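Local structure of ribosomal silencing factor RsfS (Bacillus halodurans, 2O5A) at residues Val11-Asp16 against His53-Val58; Lys18-Val23 against His41-Lys46. The protein probably silences translation by binding ribosomal protein uL14 on the large subunit and so preventing its association with the small subunit. All blocks are in the same frame, centred on the assembly; numbering follows the deposited sequence.

Contact 1 of 2, residues Val11-Asp16 against His53-Val58; sequences VNAVDD and HELKKV
A13 of helix 4-16 packs against L55 and V58 of helix 45-61 where these two helices of the RsfS fold cross near the C-terminal end of the first. The local axes approach to 8.3 Å and run mostly antiparallel, their N-to-C directions 135° apart. The short side chain at A13 is consistent with this close approach: the CA atoms of A13 and L55 stand 5.3 Å apart, and CB of A13 points into the partner helix, reaching CA of L55 at 4.0 Å. The same methyl meets the CG2 branch of V58 at 3.9 Å. V58 has its CG1 anti to the backbone N, which leaves CG2 as the branch that turns to A13. The side chains of V14 and L55 run abreast in a common direction, with CG2 of V14 4.1 Å from CD1 of L55, extending the apolar seam beyond A13. E54 closes the other flank with its aliphatic part: its CG methylene, anti to the backbone N, lies against the carbonyl O of A13. A bend at chi2 (62°) then carries the carboxylate out beside D16. The two carboxylate planes are turned 69° from each other, OE2 of E54 being 4.1 Å from OD1 of D16. This proximity may raise the proton affinity of one or both acids, though K17, which E54 also touches, and solvent around the exposed D16 probably offset it. Beyond the seam, V14 packs on C40 of strand 36-42 and V22 of strand 22-26, which seats helix 4-16 on the sheet, while L55 also touches A10 and V58 touches L9, continuing the packing between the two helices toward the N-terminal end of helix 4-16.

Contact 2 of 2, residues Lys18-Val23 against His41-Lys46; sequences KAEQVV and HGNSEK. With MN (manganese (II) ion), chain C.
E20 and H41 turn their flat groups almost perpendicular to each other, carboxylate and imidazole planes 89° apart, while their backbones form an antiparallel hydrogen-bonded pair at the mouth of the hairpin made by strands 22-26 and 36-42. The two bonds, N of E20 to O of H41 at 3.1 Å and N of H41 to O of E20 at 3.2 Å, put both side chains on one face of the sheet. In H41, CG sits between the backbone N and the carbonyl carbon (chi1 77°), a turn that brings the ring back over the E20 backbone, whose O lies 3.8 Å above one ring face, offset toward the rim. The E20 carboxylate stays on that same side of the ring, farther out by the rim, where OE2 is nearest to CE1 of H41. Q21 comes from the strand corner: its CG reaches the imidazole obliquely, and its OE1 lies in the ring plane at the edge, 3.8 Å from CD2 of H41. N43 crosses the E20 side chain at about a right angle and sends ND2 in a straight but weak bond to OE1 of E20 at 3.4 Å; a second bond, to OE2, is doubtful because OD1 of N43 crowds that same oxygen. Farther along, E45 binds a manganese ion through its carboxylate, OE1 lying 2.0 Å from the metal, and R76 hydrogen-bonds that same oxygen. Were the imidazole cut back to an alanine here, the backbone pair is likely to survive, but the space beside CB of E20 and CG of Q21 would lose its filling and Y97 the ring it meets. Chemically, a carboxylate beside the imidazole may favour the protonated histidine, whose ND1 makes a weak bond to O of G42. With one weak amide bond and one doubtful one on E20, the polar grip is probably loose, and the backbone pair supplies the firmer geometry.

The centres of contacts 1 and 2 lie 12 Å apart, and the chain joins them directly. Residues 11-16 belong to the last turns of helix 4-16, and K18, with positive phi, follows as the C-prime residue of a Schellman motif that leads toward strand 22-26; N of A19 probably hydrogen-bonds to O of V14 at 3.1 Å. CG1 of V14 also packs on CG2 of V22. Helix 45-61 serves both: contact 2 includes its first residues and contact 1 part of its C-terminal half. In sequence contact 2 is nested inside contact 1, so the hairpin connects the two helices, which pack on each other over the sheet, tying all three into one compact unit of the RsfS fold.

Contact 1 of 2, residues Val11-Asp16 against His53-Val58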
ATOM      1  N   VAL A  11      18.524  -4.573   6.030  1.00 38.42           N
ATOM      2  CA  VAL A  11      18.254  -5.969   6.361  1.00 36.96           C
ATOM      3  C   VAL A  11      18.952  -6.370   7.655  1.00 37.56           C
ATOM      4  O   VAL A  11      18.372  -7.062   8.491  1.00 36.49           O
ATOM      5  CB  VAL A  11      18.715  -6.918   5.231  1.00 34.93           C
ATOM      6  CG1 VAL A  11      18.541  -8.369   5.659  1.00 34.92           C
ATOM      7  CG2 VAL A  11      17.906  -6.651   3.972  1.00 36.14           C
ATOM      8  N   ASN A  12      20.198  -5.934   7.816  1.00 38.41           N
ATOM      9  CA  ASN A  12      20.964  -6.246   9.016  1.00 39.75           C
ATOM     10  C   ASN A  12      20.345  -5.581  10.240  1.00 41.42           C
ATOM     11  O   ASN A  12      20.044  -6.245  11.232  1.00 42.45           O
ATOM     12  CB  ASN A  12      22.415  -5.787   8.852  1.00 41.01           C
ATOM     13  CG  ASN A  12      23.193  -6.648   7.875  1.00 41.90           C
ATOM     14  OD1 ASN A  12      24.377  -6.413   7.631  1.00 43.10           O
ATOM     15  ND2 ASN A  12      22.531  -7.654   7.314  1.00 41.55           N
ATOM     16  N   ALA A  13      20.159  -4.267  10.165  1.00 40.45           N
ATOM     17  CA  ALA A  13      19.569  -3.515  11.265  1.00 38.85           C
ATOM     18  C   ALA A  13      18.310  -4.229  11.741  1.00 38.22           C
ATOM     19  O   ALA A  13      18.171  -4.558  12.921  1.00 40.45           O
ATOM     20  CB  ALA A  13      19.225  -2.103  10.808  1.00 37.56           C
ATOM     21  N   VAL A  14      17.399  -4.468  10.805  1.00 38.07           N
ATOM     22  CA  VAL A  14      16.145  -5.150  11.090  1.00 35.93           C
ATOM     23  C   VAL A  14      16.393  -6.561  11.633  1.00 37.32           C
ATOM     24  O   VAL A  14      15.595  -7.083  12.412  1.00 34.73           O
ATOM     25  CB  VAL A  14      15.275  -5.224   9.809  1.00 34.18           C
ATOM     26  CG1 VAL A  14      14.436  -6.481   9.803  1.00 33.64           C
ATOM     27  CG2 VAL A  14      14.373  -4.001   9.730  1.00 30.83           C
ATOM     28  N   ASP A  15      17.505  -7.165  11.224  1.00 38.58           N
ATOM     29  CA  ASP A  15      17.851  -8.515  11.661  1.00 39.63           C
ATOM     30  C   ASP A  15      18.421  -8.570  13.075  1.00 41.67           C
ATOM     31  O   ASP A  15      18.236  -9.559  13.785  1.00 39.38           O
ATOM     32  CB  ASP A  15      18.855  -9.142  10.689  1.00 42.18           C
ATOM     33  CG  ASP A  15      18.259 -10.298   9.910  1.00 44.99           C
ATOM     34  OD1 ASP A  15      17.205 -10.104   9.269  1.00 46.29           O
ATOM     35  OD2 ASP A  15      18.847 -11.399   9.940  1.00 48.89           O
ATOM     36  N   ASP A  16      19.118  -7.514  13.481  1.00 43.80           N
ATOM     37  CA  ASP A  16      19.702  -7.459  14.816  1.00 44.88           C
ATOM     38  C   ASP A  16      18.614  -7.472  15.883  1.00 43.76           C
ATOM     39  O   ASP A  16      18.830  -7.953  16.996  1.00 41.67           O
ATOM     40  CB  ASP A  16      20.556  -6.197  14.968  1.00 52.38           C
ATOM     41  CG  ASP A  16      21.824  -6.245  14.143  1.00 61.16           C
ATOM     42  OD1 ASP A  16      22.429  -5.178  13.918  1.00 65.77           O
ATOM     43  OD2 ASP A  16      22.223  -7.352  13.728  1.00 65.48           O
ATOM     44  N   HIS A  53      13.653   1.493  15.551  1.00 22.92           N
ATOM     45  CA  HIS A  53      14.682   2.311  16.181  1.00 23.91           C
ATOM     46  C   HIS A  53      16.093   1.890  15.770  1.00 24.57           C
ATOM     47  O   HIS A  53      16.957   2.740  15.559  1.00 22.82           O
ATOM     48  CB  HIS A  53      14.539   2.252  17.705  1.00 23.52           C
ATOM     49  CG  HIS A  53      15.275   3.348  18.422  1.00 24.76           C
ATOM     50  ND1 HIS A  53      16.552   3.191  18.907  1.00 23.47           N
ATOM     51  CD2 HIS A  53      14.907   4.612  18.720  1.00 26.28           C
ATOM     52  CE1 HIS A  53      16.944   4.316  19.477  1.00 23.33           C
ATOM     53  NE2 HIS A  53      15.960   5.197  19.378  1.00 26.45           N
ATOM     54  N   GLU A  54      16.324   0.586  15.659  1.00 27.31           N
ATOM     55  CA  GLU A  54      17.638   0.087  15.261  1.00 30.09           C
ATOM     56  C   GLU A  54      17.927   0.555  13.841  1.00 31.76           C
ATOM     57  O   GLU A  54      19.078   0.812  13.481  1.00 30.26           O
ATOM     58  CB  GLU A  54      17.672  -1.443  15.322  1.00 33.12           C
ATOM     59  CG  GLU A  54      19.000  -2.074  14.902  1.00 39.21           C
ATOM     60  CD  GLU A  54      20.162  -1.667  15.791  1.00 43.36           C
ATOM     61  OE1 GLU A  54      19.956  -1.527  17.014  1.00 45.50           O
ATOM     62  OE2 GLU A  54      21.284  -1.500  15.270  1.00 43.66           O
ATOM     63  N   LEU A  55      16.873   0.663  13.037  1.00 31.32           N
ATOM     64  CA  LEU A  55      17.008   1.115  11.661  1.00 31.84           C
ATOM     65  C   LEU A  55      17.369   2.595  11.679  1.00 32.80           C
ATOM     66  O   LEU A  55      18.202   3.053  10.895  1.00 33.21           O
ATOM     67  CB  LEU A  55      15.696   0.905  10.900  1.00 32.98           C
ATOM     68  CG  LEU A  55      15.793   0.101   9.598  1.00 34.18           C
ATOM     69  CD1 LEU A  55      14.421  -0.001   8.956  1.00 34.72           C
ATOM     70  CD2 LEU A  55      16.779   0.768   8.653  1.00 36.05           C
ATOM     71  N   LYS A  56      16.738   3.337  12.584  1.00 37.00           N
ATOM     72  CA  LYS A  56      17.002   4.763  12.723  1.00 35.56           C
ATOM     73  C   LYS A  56      18.420   4.952  13.246  1.00 35.50           C
ATOM     74  O   LYS A  56      19.189   5.761  12.725  1.00 36.13           O
ATOM     75  CB  LYS A  56      16.007   5.395  13.698  1.00 33.64           C
ATOM     76  CG  LYS A  56      16.300   6.853  14.007  1.00 33.90           C
ATOM     77  CD  LYS A  56      15.253   7.462  14.922  1.00 34.96           C
ATOM     78  CE  LYS A  56      15.439   8.968  15.018  1.00 35.88           C
ATOM     79  NZ  LYS A  56      14.391   9.614  15.851  1.00 35.60           N
ATOM     80  N   LYS A  57      18.758   4.189  14.281  1.00 38.34           N
ATOM     81  CA  LYS A  57      20.077   4.249  14.892  1.00 43.43           C
ATOM     82  C   LYS A  57      21.163   3.966  13.854  1.00 44.94           C
ATOM     83  O   LYS A  57      22.137   4.710  13.747  1.00 43.31           O
ATOM     84  CB  LYS A  57      20.157   3.233  16.035  1.00 46.09           C
ATOM     85  CG  LYS A  57      21.433   3.297  16.854  1.00 51.70           C
ATOM     86  CD  LYS A  57      21.283   2.510  18.149  1.00 56.20           C
ATOM     87  CE  LYS A  57      22.596   2.428  18.907  1.00 58.58           C
ATOM     88  NZ  LYS A  57      23.585   1.582  18.184  1.00 60.91           N
ATOM     89  N   VAL A  58      20.984   2.895  13.088  1.00 42.70           N
ATOM     90  CA  VAL A  58      21.948   2.517  12.056  1.00 40.12           C
ATOM     91  C   VAL A  58      22.010   3.538  10.921  1.00 44.64           C
ATOM     92  O   VAL A  58      23.077   3.786  10.356  1.00 43.57           O
ATOM     93  CB  VAL A  58      21.607   1.129  11.456  1.00 39.72           C
ATOM     94  CG1 VAL A  58      22.283   0.955  10.102  1.00 37.17           C
ATOM     95  CG2 VAL A  58      22.060   0.033  12.407  1.00 37.32           C
TER

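Contact 2 of 2, residues Lys18-Val23 against His41-Lys46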
ATOM      1  N   LYS A  18      15.717  -9.057  15.556  1.00 35.74           N
ATOM      2  CA  LYS A  18      14.900 -10.262  15.393  1.00 34.24           C
ATOM      3  C   LYS A  18      13.610 -10.094  14.591  1.00 35.59           C
ATOM      4  O   LYS A  18      12.645 -10.824  14.822  1.00 34.85           O
ATOM      5  CB  LYS A  18      14.547 -10.842  16.765  1.00 33.78           C
ATOM      6  CG  LYS A  18      15.735 -11.101  17.669  1.00 36.33           C
ATOM      7  CD  LYS A  18      16.641 -12.181  17.112  1.00 39.46           C
ATOM      8  CE  LYS A  18      17.631 -12.626  18.168  1.00 43.04           C
ATOM      9  NZ  LYS A  18      16.963 -12.748  19.492  1.00 44.39           N
ATOM     10  N   ALA A  19      13.578  -9.148  13.658  1.00 31.76           N
ATOM     11  CA  ALA A  19      12.374  -8.954  12.856  1.00 32.03           C
ATOM     12  C   ALA A  19      12.103 -10.225  12.068  1.00 32.09           C
ATOM     13  O   ALA A  19      13.010 -10.790  11.456  1.00 30.51           O
ATOM     14  CB  ALA A  19      12.547  -7.792  11.911  1.00 30.38           C
ATOM     15  N   GLU A  20      10.851 -10.668  12.078  1.00 32.56           N
ATOM     16  CA  GLU A  20      10.478 -11.890  11.379  1.00 30.19           C
ATOM     17  C   GLU A  20       9.870 -11.683   9.993  1.00 28.70           C
ATOM     18  O   GLU A  20       9.315 -10.627   9.687  1.00 29.56           O
ATOM     19  CB  GLU A  20       9.521 -12.702  12.256  1.00 31.75           C
ATOM     20  CG  GLU A  20      10.149 -13.176  13.560  1.00 31.88           C
ATOM     21  CD  GLU A  20       9.131 -13.739  14.531  1.00 31.94           C
ATOM     22  OE1 GLU A  20       9.524 -14.499  15.441  1.00 33.12           O
ATOM     23  OE2 GLU A  20       7.938 -13.413  14.388  1.00 32.48           O
ATOM     24  N   GLN A  21       9.995 -12.715   9.164  1.00 27.06           N
ATOM     25  CA  GLN A  21       9.482 -12.720   7.797  1.00 26.02           C
ATOM     26  C   GLN A  21       9.967 -11.540   6.961  1.00 25.29           C
ATOM     27  O   GLN A  21       9.175 -10.861   6.306  1.00 24.51           O
ATOM     28  CB  GLN A  21       7.953 -12.751   7.802  1.00 22.64           C
ATOM     29  CG  GLN A  21       7.362 -13.870   8.644  1.00 19.57           C
ATOM     30  CD  GLN A  21       5.963 -14.249   8.204  1.00 18.57           C
ATOM     31  OE1 GLN A  21       5.170 -13.395   7.807  1.00 18.63           O
ATOM     32  NE2 GLN A  21       5.646 -15.535   8.285  1.00 18.20           N
ATOM     33  N   VAL A  22      11.275 -11.306   6.983  1.00 24.20           N
ATOM     34  CA  VAL A  22      11.869 -10.216   6.221  1.00 23.11           C
ATOM     35  C   VAL A  22      11.752 -10.484   4.724  1.00 26.45           C
ATOM     36  O   VAL A  22      12.187 -11.526   4.231  1.00 25.68           O
ATOM     37  CB  VAL A  22      13.361 -10.035   6.573  1.00 21.19           C
ATOM     38  CG1 VAL A  22      14.017  -9.071   5.594  1.00 19.75           C
ATOM     39  CG2 VAL A  22      13.496  -9.512   7.990  1.00 18.61           C
ATOM     40  N   VAL A  23      11.158  -9.534   4.009  1.00 27.84           N
ATOM     41  CA  VAL A  23      10.983  -9.652   2.568  1.00 24.04           C
ATOM     42  C   VAL A  23      11.309  -8.337   1.873  1.00 26.04           C
ATOM     43  O   VAL A  23      10.853  -7.270   2.289  1.00 26.77           O
ATOM     44  CB  VAL A  23       9.533 -10.055   2.205  1.00 23.89           C
ATOM     45  CG1 VAL A  23       9.322  -9.958   0.701  1.00 24.70           C
ATOM     46  CG2 VAL A  23       9.259 -11.471   2.676  1.00 22.47           C
ATOM     47  N   HIS A  41       8.020  -7.817  10.293  1.00 26.34           N
ATOM     48  CA  HIS A  41       7.074  -7.541  11.355  1.00 27.76           C
ATOM     49  C   HIS A  41       7.599  -7.901  12.734  1.00 26.60           C
ATOM     50  O   HIS A  41       8.558  -8.662  12.875  1.00 24.36           O
ATOM     51  CB  HIS A  41       5.767  -8.294  11.094  1.00 28.52           C
ATOM     52  CG  HIS A  41       5.831  -9.754  11.416  1.00 30.58           C
ATOM     53  ND1 HIS A  41       6.098 -10.226  12.683  1.00 31.67           N
ATOM     54  CD2 HIS A  41       5.664 -10.849  10.635  1.00 32.76           C
ATOM     55  CE1 HIS A  41       6.088 -11.545  12.669  1.00 31.08           C
ATOM     56  NE2 HIS A  41       5.828 -11.949  11.442  1.00 31.67           N
ATOM     57  N   GLY A  42       6.954  -7.332  13.745  1.00 25.49           N
ATOM     58  CA  GLY A  42       7.318  -7.599  15.124  1.00 22.82           C
ATOM     59  C   GLY A  42       6.146  -8.318  15.759  1.00 20.34           C
ATOM     60  O   GLY A  42       5.034  -8.263  15.234  1.00 18.77           O
ATOM     61  N   ASN A  43       6.379  -8.991  16.880  1.00 21.12           N
ATOM     62  CA  ASN A  43       5.314  -9.728  17.547  1.00 21.86           C
ATOM     63  C   ASN A  43       4.618  -8.918  18.636  1.00 21.33           C
ATOM     64  O   ASN A  43       3.671  -9.391  19.264  1.00 21.99           O
ATOM     65  CB  ASN A  43       5.867 -11.024  18.134  1.00 20.01           C
ATOM     66  CG  ASN A  43       6.521 -11.901  17.082  1.00 21.47           C
ATOM     67  OD1 ASN A  43       5.970 -12.105  16.003  1.00 20.60           O
ATOM     68  ND2 ASN A  43       7.701 -12.422  17.395  1.00 21.13           N
ATOM     69  N   SER A  44       5.094  -7.698  18.856  1.00 20.04           N
ATOM     70  CA  SER A  44       4.513  -6.812  19.858  1.00 17.67           C
ATOM     71  C   SER A  44       4.864  -5.388  19.462  1.00 17.53           C
ATOM     72  O   SER A  44       5.777  -5.169  18.667  1.00 17.08           O
ATOM     73  CB  SER A  44       5.084  -7.112  21.246  1.00 15.92           C
ATOM     74  OG  SER A  44       6.431  -6.687  21.351  1.00  4.72           O
ATOM     75  N   GLU A  45       4.145  -4.418  20.012  1.00 19.33           N
ATOM     76  CA  GLU A  45       4.409  -3.025  19.684  1.00 19.76           C
ATOM     77  C   GLU A  45       5.784  -2.597  20.176  1.00 20.11           C
ATOM     78  O   GLU A  45       6.388  -1.675  19.623  1.00 21.52           O
ATOM     79  CB  GLU A  45       3.312  -2.135  20.267  1.00 17.71           C
ATOM     80  CG  GLU A  45       2.021  -2.226  19.466  1.00 16.62           C
ATOM     81  CD  GLU A  45       0.883  -1.430  20.058  1.00 16.77           C
ATOM     82  OE1 GLU A  45      -0.250  -1.581  19.558  1.00 11.60           O
ATOM     83  OE2 GLU A  45       1.116  -0.660  21.013  1.00 18.12           O
ATOM     84  N   LYS A  46       6.287  -3.275  21.203  1.00 20.20           N
ATOM     85  CA  LYS A  46       7.611  -2.963  21.737  1.00 20.45           C
ATOM     86  C   LYS A  46       8.679  -3.489  20.786  1.00 21.41           C
ATOM     87  O   LYS A  46       9.722  -2.861  20.602  1.00 22.02           O
ATOM     88  CB  LYS A  46       7.813  -3.604  23.113  1.00 21.86           C
ATOM     89  CG  LYS A  46       9.223  -3.408  23.665  1.00 26.60           C
ATOM     90  CD  LYS A  46       9.480  -4.278  24.879  1.00 30.16           C
ATOM     91  CE  LYS A  46      10.893  -4.085  25.404  1.00 32.49           C
ATOM     92  NZ  LYS A  46      11.181  -4.973  26.563  1.00 35.68           N
TER
HETATM   93 MN    MN C 126      -1.420  -0.205  20.420  1.00 15.83          MN